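Local coordinates for protein putative hexose oxidase (PDB 5AWV) that holds FAD through two covalent links and, as a putative hexose oxidase, probably oxidises a sugar unit of glycopeptide antibiotics such as teicoplanin, at residues G89-E94 / G152-G157; G158-G163 / G173-Y178. One frame throughout, in Å; residues are numbered along the deposited sequence.

Interaction 1 (G89-E94 / G152-G157); sequences GGHCFE and GGVGVG. With FAD (flavin-adenine dinucleotide), chain M; N1L (2-amino-2-deoxy-beta-D-glucopyranuronic acid), chain B.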
loop_
_atom_site.group_PDB
_atom_site.type_symbol
_atom_site.label_atom_id
_atom_site.label_comp_id
_atom_site.label_asym_id
_atom_site.label_seq_id
_atom_site.Cartn_x
_atom_site.Cartn_y
_atom_site.Cartn_z
ATOM N N GLY A 89 0.168 4.056 -6.945
ATOM C CA GLY A 89 1.585 4.204 -6.553
ATOM C C GLY A 89 2.564 3.271 -7.221
ATOM O O GLY A 89 3.766 3.506 -7.159
ATOM N N GLY A 90 2.103 2.199 -7.886
ATOM C CA GLY A 90 3.017 1.329 -8.580
ATOM C C GLY A 90 3.670 0.269 -7.709
ATOM O O GLY A 90 4.462 -0.472 -8.228
ATOM N N HIS A 91 3.264 0.107 -6.451
ATOM C CA HIS A 91 3.911 -0.834 -5.585
ATOM C C HIS A 91 3.443 -2.257 -5.596
ATOM O O HIS A 91 3.980 -3.092 -4.881
ATOM C CB HIS A 91 3.949 -0.298 -4.138
ATOM C CG HIS A 91 5.196 0.480 -3.889
ATOM N ND1 HIS A 91 6.386 -0.097 -3.365
ATOM C CD2 HIS A 91 5.486 1.738 -4.284
ATOM C CE1 HIS A 91 7.296 0.892 -3.375
ATOM N NE2 HIS A 91 6.795 1.971 -3.947
ATOM N N CYS A 92 2.526 -2.604 -6.490
ATOM C CA CYS A 92 2.063 -3.991 -6.559
ATOM C C CYS A 92 3.186 -5.034 -6.485
ATOM O O CYS A 92 4.166 -4.937 -7.249
ATOM C CB CYS A 92 1.268 -4.234 -7.881
ATOM S SG CYS A 92 0.241 -5.732 -7.773
ATOM N N PHE A 93 3.019 -6.048 -5.638
ATOM C CA PHE A 93 3.992 -7.165 -5.453
ATOM C C PHE A 93 3.909 -8.142 -6.615
ATOM O O PHE A 93 4.820 -8.979 -6.782
ATOM C CB PHE A 93 3.740 -8.018 -4.210
ATOM C CG PHE A 93 4.247 -7.421 -2.925
ATOM C CD1 PHE A 93 4.491 -6.063 -2.798
ATOM C CD2 PHE A 93 4.389 -8.237 -1.821
ATOM C CE1 PHE A 93 4.908 -5.534 -1.625
ATOM C CE2 PHE A 93 4.857 -7.744 -0.643
ATOM C CZ PHE A 93 5.093 -6.387 -0.522
ATOM N N GLU A 94 2.856 -8.006 -7.409
ATOM C CA GLU A 94 2.561 -8.915 -8.524
ATOM C C GLU A 94 2.404 -8.141 -9.831
ATOM O O GLU A 94 2.461 -6.930 -9.873
ATOM C CB GLU A 94 1.298 -9.776 -8.244
ATOM C CG GLU A 94 1.600 -11.061 -7.522
ATOM C CD GLU A 94 2.409 -12.041 -8.367
ATOM O OE1 GLU A 94 2.678 -11.723 -9.550
ATOM O OE2 GLU A 94 2.743 -13.105 -7.846
ATOM N N GLY A 152 7.371 5.210 1.949
ATOM C CA GLY A 152 6.859 6.499 1.527
ATOM C C GLY A 152 6.267 6.552 0.126
ATOM O O GLY A 152 5.374 7.367 -0.123
ATOM N N GLY A 153 6.767 5.700 -0.787
ATOM C CA GLY A 153 6.300 5.731 -2.197
ATOM C C GLY A 153 5.020 4.883 -2.545
ATOM O O GLY A 153 4.476 4.943 -3.684
ATOM N N VAL A 154 4.558 4.111 -1.600
ATOM C CA VAL A 154 3.347 3.345 -1.743
ATOM C C VAL A 154 2.158 4.280 -2.037
ATOM O O VAL A 154 1.987 5.297 -1.375
ATOM C CB VAL A 154 3.133 2.526 -0.480
ATOM C CG1 VAL A 154 1.687 2.051 -0.293
ATOM C CG2 VAL A 154 4.112 1.384 -0.543
ATOM N N GLY A 155 1.348 3.920 -3.023
ATOM C CA GLY A 155 0.157 4.714 -3.331
ATOM C C GLY A 155 -1.054 4.483 -2.456
ATOM O O GLY A 155 -1.397 3.353 -2.045
ATOM N N VAL A 156 -1.785 5.548 -2.231
ATOM C CA VAL A 156 -3.050 5.418 -1.543
ATOM C C VAL A 156 -4.023 4.407 -2.263
ATOM O O VAL A 156 -4.759 3.652 -1.615
ATOM C CB VAL A 156 -3.671 6.825 -1.385
ATOM C CG1 VAL A 156 -5.146 6.763 -0.970
ATOM C CG2 VAL A 156 -2.855 7.553 -0.328
ATOM N N GLY A 157 -4.047 4.466 -3.579
ATOM C CA GLY A 157 -5.024 3.724 -4.330
ATOM C C GLY A 157 -5.075 2.263 -4.017
ATOM O O GLY A 157 -6.141 1.746 -3.658
HETATM P PA FAD M . -0.383 -0.184 -7.631
HETATM O O1A FAD M . 0.658 -1.139 -8.177
HETATM O O2A FAD M . -0.597 1.125 -8.238
HETATM O O5B FAD M . -1.776 -0.918 -7.489
HETATM C C5B FAD M . -1.939 -2.226 -6.841
HETATM C C4B FAD M . -3.218 -2.861 -7.287
HETATM O O4B FAD M . -4.381 -2.101 -6.940
HETATM C C3B FAD M . -3.352 -3.131 -8.794
HETATM O O3B FAD M . -4.180 -4.274 -9.122
HETATM C C2B FAD M . -3.994 -1.842 -9.207
HETATM O O2B FAD M . -4.595 -1.981 -10.451
HETATM C C1B FAD M . -4.952 -1.558 -8.098
HETATM N N9A FAD M . -5.233 -0.145 -7.991
HETATM C C8A FAD M . -4.403 0.897 -7.860
HETATM N N7A FAD M . -5.072 2.061 -7.708
HETATM C C5A FAD M . -6.367 1.774 -7.718
HETATM C C6A FAD M . -7.618 2.559 -7.676
HETATM N N6A FAD M . -7.525 3.882 -7.570
HETATM N N1A FAD M . -8.792 1.861 -7.714
HETATM C C2A FAD M . -8.822 0.503 -7.849
HETATM N N3A FAD M . -7.715 -0.285 -7.940
HETATM C C4A FAD M . -6.499 0.332 -7.926
HETATM N N1 FAD M . 1.740 -2.681 2.714
HETATM C C2 FAD M . 1.421 -2.519 4.032
HETATM O O2 FAD M . 0.241 -2.718 4.402
HETATM N N3 FAD M . 2.319 -2.123 4.948
HETATM C C4 FAD M . 3.564 -1.731 4.606
HETATM O O4 FAD M . 4.378 -1.321 5.463
HETATM C C4X FAD M . 3.973 -1.839 3.200
HETATM N N5 FAD M . 5.227 -1.467 2.761
HETATM C C5X FAD M . 5.578 -1.474 1.438
HETATM C C6 FAD M . 6.858 -1.006 1.072
HETATM C C7 FAD M . 7.172 -1.146 -0.306
HETATM C C7M FAD M . 8.577 -0.695 -0.785
HETATM C C8 FAD M . 6.191 -1.661 -1.342
HETATM C C8M FAD M . 6.462 -1.539 -2.822
HETATM C C9 FAD M . 4.906 -2.046 -0.899
HETATM C C9A FAD M . 4.584 -1.999 0.426
HETATM N N10 FAD M . 3.313 -2.402 0.917
HETATM C C10 FAD M . 2.964 -2.311 2.255
HETATM C "C1'" FAD M . 2.287 -2.977 -0.014
HETATM C "C2'" FAD M . 1.311 -1.974 -0.499
HETATM O "O2'" FAD M . 0.372 -1.797 0.545
HETATM C "C3'" FAD M . 0.652 -2.634 -1.652
HETATM O "O3'" FAD M . 1.702 -2.926 -2.576
HETATM C "C4'" FAD M . -0.396 -1.683 -2.293
HETATM O "O4'" FAD M . -1.303 -2.505 -3.033
HETATM C "C5'" FAD M . 0.315 -0.747 -3.238
HETATM O "O5'" FAD M . -0.605 0.233 -3.756
HETATM P P FAD M . -0.158 1.127 -4.967
HETATM O O1P FAD M . -1.189 2.101 -5.267
HETATM O O2P FAD M . 1.216 1.711 -4.791
HETATM O O3P FAD M . 0.062 -0.015 -6.067
HETATM C C1 N1L B . 9.538 -3.552 1.747
HETATM C C2 N1L B . 9.846 -5.044 1.212
HETATM C C3 N1L B . 8.568 -5.842 0.893
HETATM C C4 N1L B . 7.712 -5.838 2.141
HETATM C C5 N1L B . 7.247 -4.385 2.431
HETATM C C6 N1L B . 6.249 -4.294 3.615
HETATM N N2 N1L B . 10.701 -5.074 0.027
HETATM O O3 N1L B . 8.884 -7.276 0.555
HETATM O O4 N1L B . 6.542 -6.795 2.010
HETATM O O5 N1L B . 8.428 -3.562 2.789
HETATM O O6B N1L B . 6.852 -4.132 4.894
HETATM O O6A N1L B . 5.547 -5.463 3.761
HETATM O O HOH W 1 5.090 5.891 -6.030
#

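Interaction 2 (G158-G163 / G173-Y178); sequences GHICGG and GSVVDY. With FAD (flavin-adenine dinucleotide), chain M.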
loop_
_atom_site.group_PDB
_atom_site.type_symbol
_atom_site.label_atom_id
_atom_site.label_comp_id
_atom_site.label_asym_id
_atom_site.label_seq_id
_atom_site.Cartn_x
_atom_site.Cartn_y
_atom_site.Cartn_z
ATOM N N GLY A 158 -3.934 1.588 -4.123
ATOM C CA GLY A 158 -3.873 0.165 -3.738
ATOM C C GLY A 158 -3.827 -0.082 -2.258
ATOM O O GLY A 158 -4.324 -1.108 -1.761
ATOM N N HIS A 159 -3.176 0.817 -1.547
ATOM C CA HIS A 159 -2.852 0.604 -0.145
ATOM C C HIS A 159 -4.097 0.520 0.759
ATOM O O HIS A 159 -4.227 -0.411 1.586
ATOM C CB HIS A 159 -1.835 1.631 0.369
ATOM C CG HIS A 159 -1.356 1.406 1.760
ATOM N ND1 HIS A 159 -0.470 0.405 2.083
ATOM C CD2 HIS A 159 -1.572 2.096 2.912
ATOM C CE1 HIS A 159 -0.186 0.464 3.379
ATOM N NE2 HIS A 159 -0.846 1.483 3.901
ATOM N N ILE A 160 -4.999 1.488 0.617
ATOM C CA ILE A 160 -6.149 1.588 1.490
ATOM C C ILE A 160 -7.104 0.393 1.256
ATOM O O ILE A 160 -7.410 -0.305 2.198
ATOM C CB ILE A 160 -6.837 2.960 1.481
ATOM C CG1 ILE A 160 -5.912 4.013 2.081
ATOM C CG2 ILE A 160 -8.107 2.933 2.306
ATOM C CD1 ILE A 160 -6.502 5.388 2.098
ATOM N N CYS A 161 -7.539 0.155 0.027
ATOM C CA CYS A 161 -8.506 -0.861 -0.204
ATOM C C CYS A 161 -8.002 -2.275 0.029
ATOM O O CYS A 161 -8.802 -3.222 0.191
ATOM C CB CYS A 161 -9.181 -0.753 -1.579
ATOM S SG CYS A 161 -8.188 -1.075 -2.968
ATOM N N GLY A 162 -6.693 -2.425 0.040
ATOM C CA GLY A 162 -6.106 -3.701 0.391
ATOM C C GLY A 162 -5.777 -3.943 1.841
ATOM O O GLY A 162 -5.248 -4.968 2.150
ATOM N N GLY A 163 -6.097 -3.038 2.729
ATOM C CA GLY A 163 -5.956 -3.277 4.161
ATOM C C GLY A 163 -4.697 -2.766 4.807
ATOM O O GLY A 163 -4.284 -3.283 5.833
ATOM N N GLY A 173 -5.105 0.327 14.844
ATOM C CA GLY A 173 -5.728 -0.505 13.841
ATOM C C GLY A 173 -5.218 -0.348 12.420
ATOM O O GLY A 173 -4.166 0.293 12.148
ATOM N N SER A 174 -5.915 -0.990 11.499
ATOM C CA SER A 174 -5.635 -0.877 10.043
ATOM C C SER A 174 -6.157 0.443 9.537
ATOM O O SER A 174 -7.107 1.026 10.146
ATOM C CB SER A 174 -6.298 -1.997 9.296
ATOM O OG SER A 174 -6.196 -1.845 7.902
ATOM N N VAL A 175 -5.551 0.950 8.462
ATOM C CA VAL A 175 -6.143 2.111 7.798
ATOM C C VAL A 175 -7.635 1.901 7.472
ATOM O O VAL A 175 -8.397 2.876 7.420
ATOM C CB VAL A 175 -5.401 2.579 6.530
ATOM C CG1 VAL A 175 -3.976 2.847 6.902
ATOM C CG2 VAL A 175 -5.470 1.578 5.427
ATOM N N VAL A 176 -8.048 0.635 7.219
ATOM C CA VAL A 176 -9.462 0.402 6.875
ATOM C C VAL A 176 -10.403 0.646 8.009
ATOM O O VAL A 176 -11.578 0.802 7.746
ATOM C CB VAL A 176 -9.779 -0.934 6.197
ATOM C CG1 VAL A 176 -9.015 -1.012 4.914
ATOM C CG2 VAL A 176 -9.514 -2.161 7.081
ATOM N N ASP A 177 -9.922 0.684 9.238
ATOM C CA ASP A 177 -10.764 0.931 10.382
ATOM C C ASP A 177 -11.125 2.437 10.459
ATOM O O ASP A 177 -12.000 2.847 11.264
ATOM C CB ASP A 177 -10.053 0.386 11.666
ATOM C CG ASP A 177 -9.833 -1.163 11.592
ATOM O OD1 ASP A 177 -10.726 -1.821 10.937
ATOM O OD2 ASP A 177 -8.796 -1.681 12.139
ATOM N N TYR A 178 -10.490 3.239 9.599
ATOM C CA TYR A 178 -10.802 4.663 9.401
ATOM C C TYR A 178 -11.490 4.959 8.052
ATOM O O TYR A 178 -11.698 6.125 7.736
ATOM C CB TYR A 178 -9.559 5.544 9.599
ATOM C CG TYR A 178 -8.981 5.282 10.968
ATOM C CD1 TYR A 178 -9.460 5.950 12.093
ATOM C CD2 TYR A 178 -8.123 4.230 11.166
ATOM C CE1 TYR A 178 -9.003 5.626 13.339
ATOM C CE2 TYR A 178 -7.654 3.901 12.439
ATOM C CZ TYR A 178 -8.131 4.554 13.530
ATOM O OH TYR A 178 -7.718 4.277 14.840
HETATM P PA FAD M . -0.383 -0.184 -7.631
HETATM O O1A FAD M . 0.658 -1.139 -8.177
HETATM O O2A FAD M . -0.597 1.125 -8.238
HETATM O O5B FAD M . -1.776 -0.918 -7.489
HETATM C C5B FAD M . -1.939 -2.226 -6.841
HETATM C C4B FAD M . -3.218 -2.861 -7.287
HETATM O O4B FAD M . -4.381 -2.101 -6.940
HETATM C C3B FAD M . -3.352 -3.131 -8.794
HETATM O O3B FAD M . -4.180 -4.274 -9.122
HETATM C C2B FAD M . -3.994 -1.842 -9.207
HETATM O O2B FAD M . -4.595 -1.981 -10.451
HETATM C C1B FAD M . -4.952 -1.558 -8.098
HETATM N N9A FAD M . -5.233 -0.145 -7.991
HETATM C C8A FAD M . -4.403 0.897 -7.860
HETATM N N7A FAD M . -5.072 2.061 -7.708
HETATM C C5A FAD M . -6.367 1.774 -7.718
HETATM C C6A FAD M . -7.618 2.559 -7.676
HETATM N N6A FAD M . -7.525 3.882 -7.570
HETATM N N1A FAD M . -8.792 1.861 -7.714
HETATM C C2A FAD M . -8.822 0.503 -7.849
HETATM N N3A FAD M . -7.715 -0.285 -7.940
HETATM C C4A FAD M . -6.499 0.332 -7.926
HETATM N N1 FAD M . 1.740 -2.681 2.714
HETATM C C2 FAD M . 1.421 -2.519 4.032
HETATM O O2 FAD M . 0.241 -2.718 4.402
HETATM N N3 FAD M . 2.319 -2.123 4.948
HETATM C C4 FAD M . 3.564 -1.731 4.606
HETATM O O4 FAD M . 4.378 -1.321 5.463
HETATM C C4X FAD M . 3.973 -1.839 3.200
HETATM N N5 FAD M . 5.227 -1.467 2.761
HETATM C C5X FAD M . 5.578 -1.474 1.438
HETATM C C6 FAD M . 6.858 -1.006 1.072
HETATM C C7 FAD M . 7.172 -1.146 -0.306
HETATM C C7M FAD M . 8.577 -0.695 -0.785
HETATM C C8 FAD M . 6.191 -1.661 -1.342
HETATM C C8M FAD M . 6.462 -1.539 -2.822
HETATM C C9 FAD M . 4.906 -2.046 -0.899
HETATM C C9A FAD M . 4.584 -1.999 0.426
HETATM N N10 FAD M . 3.313 -2.402 0.917
HETATM C C10 FAD M . 2.964 -2.311 2.255
HETATM C "C1'" FAD M . 2.287 -2.977 -0.014
HETATM C "C2'" FAD M . 1.311 -1.974 -0.499
HETATM O "O2'" FAD M . 0.372 -1.797 0.545
HETATM C "C3'" FAD M . 0.652 -2.634 -1.652
HETATM O "O3'" FAD M . 1.702 -2.926 -2.576
HETATM C "C4'" FAD M . -0.396 -1.683 -2.293
HETATM O "O4'" FAD M . -1.303 -2.505 -3.033
HETATM C "C5'" FAD M . 0.315 -0.747 -3.238
HETATM O "O5'" FAD M . -0.605 0.233 -3.756
HETATM P P FAD M . -0.158 1.127 -4.967
HETATM O O1P FAD M . -1.189 2.101 -5.267
HETATM O O2P FAD M . 1.216 1.711 -4.791
HETATM O O3P FAD M . 0.062 -0.015 -6.067
#

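Interaction 1 (G89-E94 / G152-G157)
V154 lays its CG2 methyl over one face of the H91 imidazole, offset toward the rim at CG (V154 CG2 to H91 CG 3.6 Å), a CH-pi contact only 20° off the ring normal. With chi1 of V154 at 160°, CG2 lies anti to the carbonyl carbon, and the same methyl also packs against the flavin, 3.5 Å from C9 of FAD. The imidazole is fixed by its covalent bond to the flavin, H91 ND1 to FAD C8M at 1.5 Å, a link that holds chi1 at -91°. Beside this, the backbones close up where neither residue has a side chain, with G89 CA 3.5 Å from G155 N. Their amides grip the phosphate on FAD: G155 N donates to O2P at 2.8 Å and G89 N to O1P at 2.9 Å, while H91 N gives O2P a second donor. G90 N and C92 N reach the other phosphate, so at least five backbone amides meet the diphosphate. G155 is the N-cap of helix 156-161, whose start probably adds favourable polarity. Segment 89-94 lies in the loop between strands 84-87 and 104-107, and V154 also leans on L131 of helix 131-142.

Interaction 2 (G158-G163 / G173-Y178)
A chi1 of -60° puts CG1 of V176 anti to its own carbonyl carbon, and from there the methyl presses against the end of the helix, 3.2 Å from I160 O and 3.9 Å from G163 CA. V175, with chi1 -56°, carries CG2 between its backbone N and carbonyl carbon, and this branch fits against the I160 backbone, V175 CG2 to I160 CA being 4.0 Å. The two side chains then cross at about a right angle, CG2 of V175 meeting CG1 of I160. A Schellman motif at G163, with positive phi, closes the helix: G163 N donates back to I160 O at 3.1 Å, so V176 CG1 sits beside a carbonyl oxygen already engaged in the cap. S174 opens an ST turn, its OG accepting from V176 N at 3.2 Å; OG also approaches G163 O at 3.2 Å, but its hydrogen bond goes to G164 O. The 3-10 turn is braced further by D177, whose OD2 takes S174 N from above the carboxylate plane while OD1 forms a salt bridge with R420. Toward the start of 158-163, helical residues G158 and H159 face the cofactor: G158 N donates to FAD O1P at 3.0 Å, and H159 ND1 shares a hydrogen bond with FAD O2', 2.8 Å away. I160 also packs on Y227 and M229 of strand 223-229.

In the fold
The two contacts follow one another along the chain, interaction 1 closing at G157 and interaction 2 opening at G158, with centres 13 Å apart. They share helix 156-161: the first takes its N-terminal end, the second its C-terminal end. They touch directly where V154 CG1 packs on H159 ND1 at 3.6 Å. Both lie inside the FAD-binding domain and both touch FAD, interaction 2 through G158 and H159; the phosphate is met from the N-cap G155 and from G158, and the ribityl chain from H159. Segment 89-94, coming from the loop after strand 84-87, adds one of the two covalent links, through H91, and 173-178, following helix 169-172, packs on helix 156-161 and runs into strand 179-187 of the five-stranded antiparallel sheet.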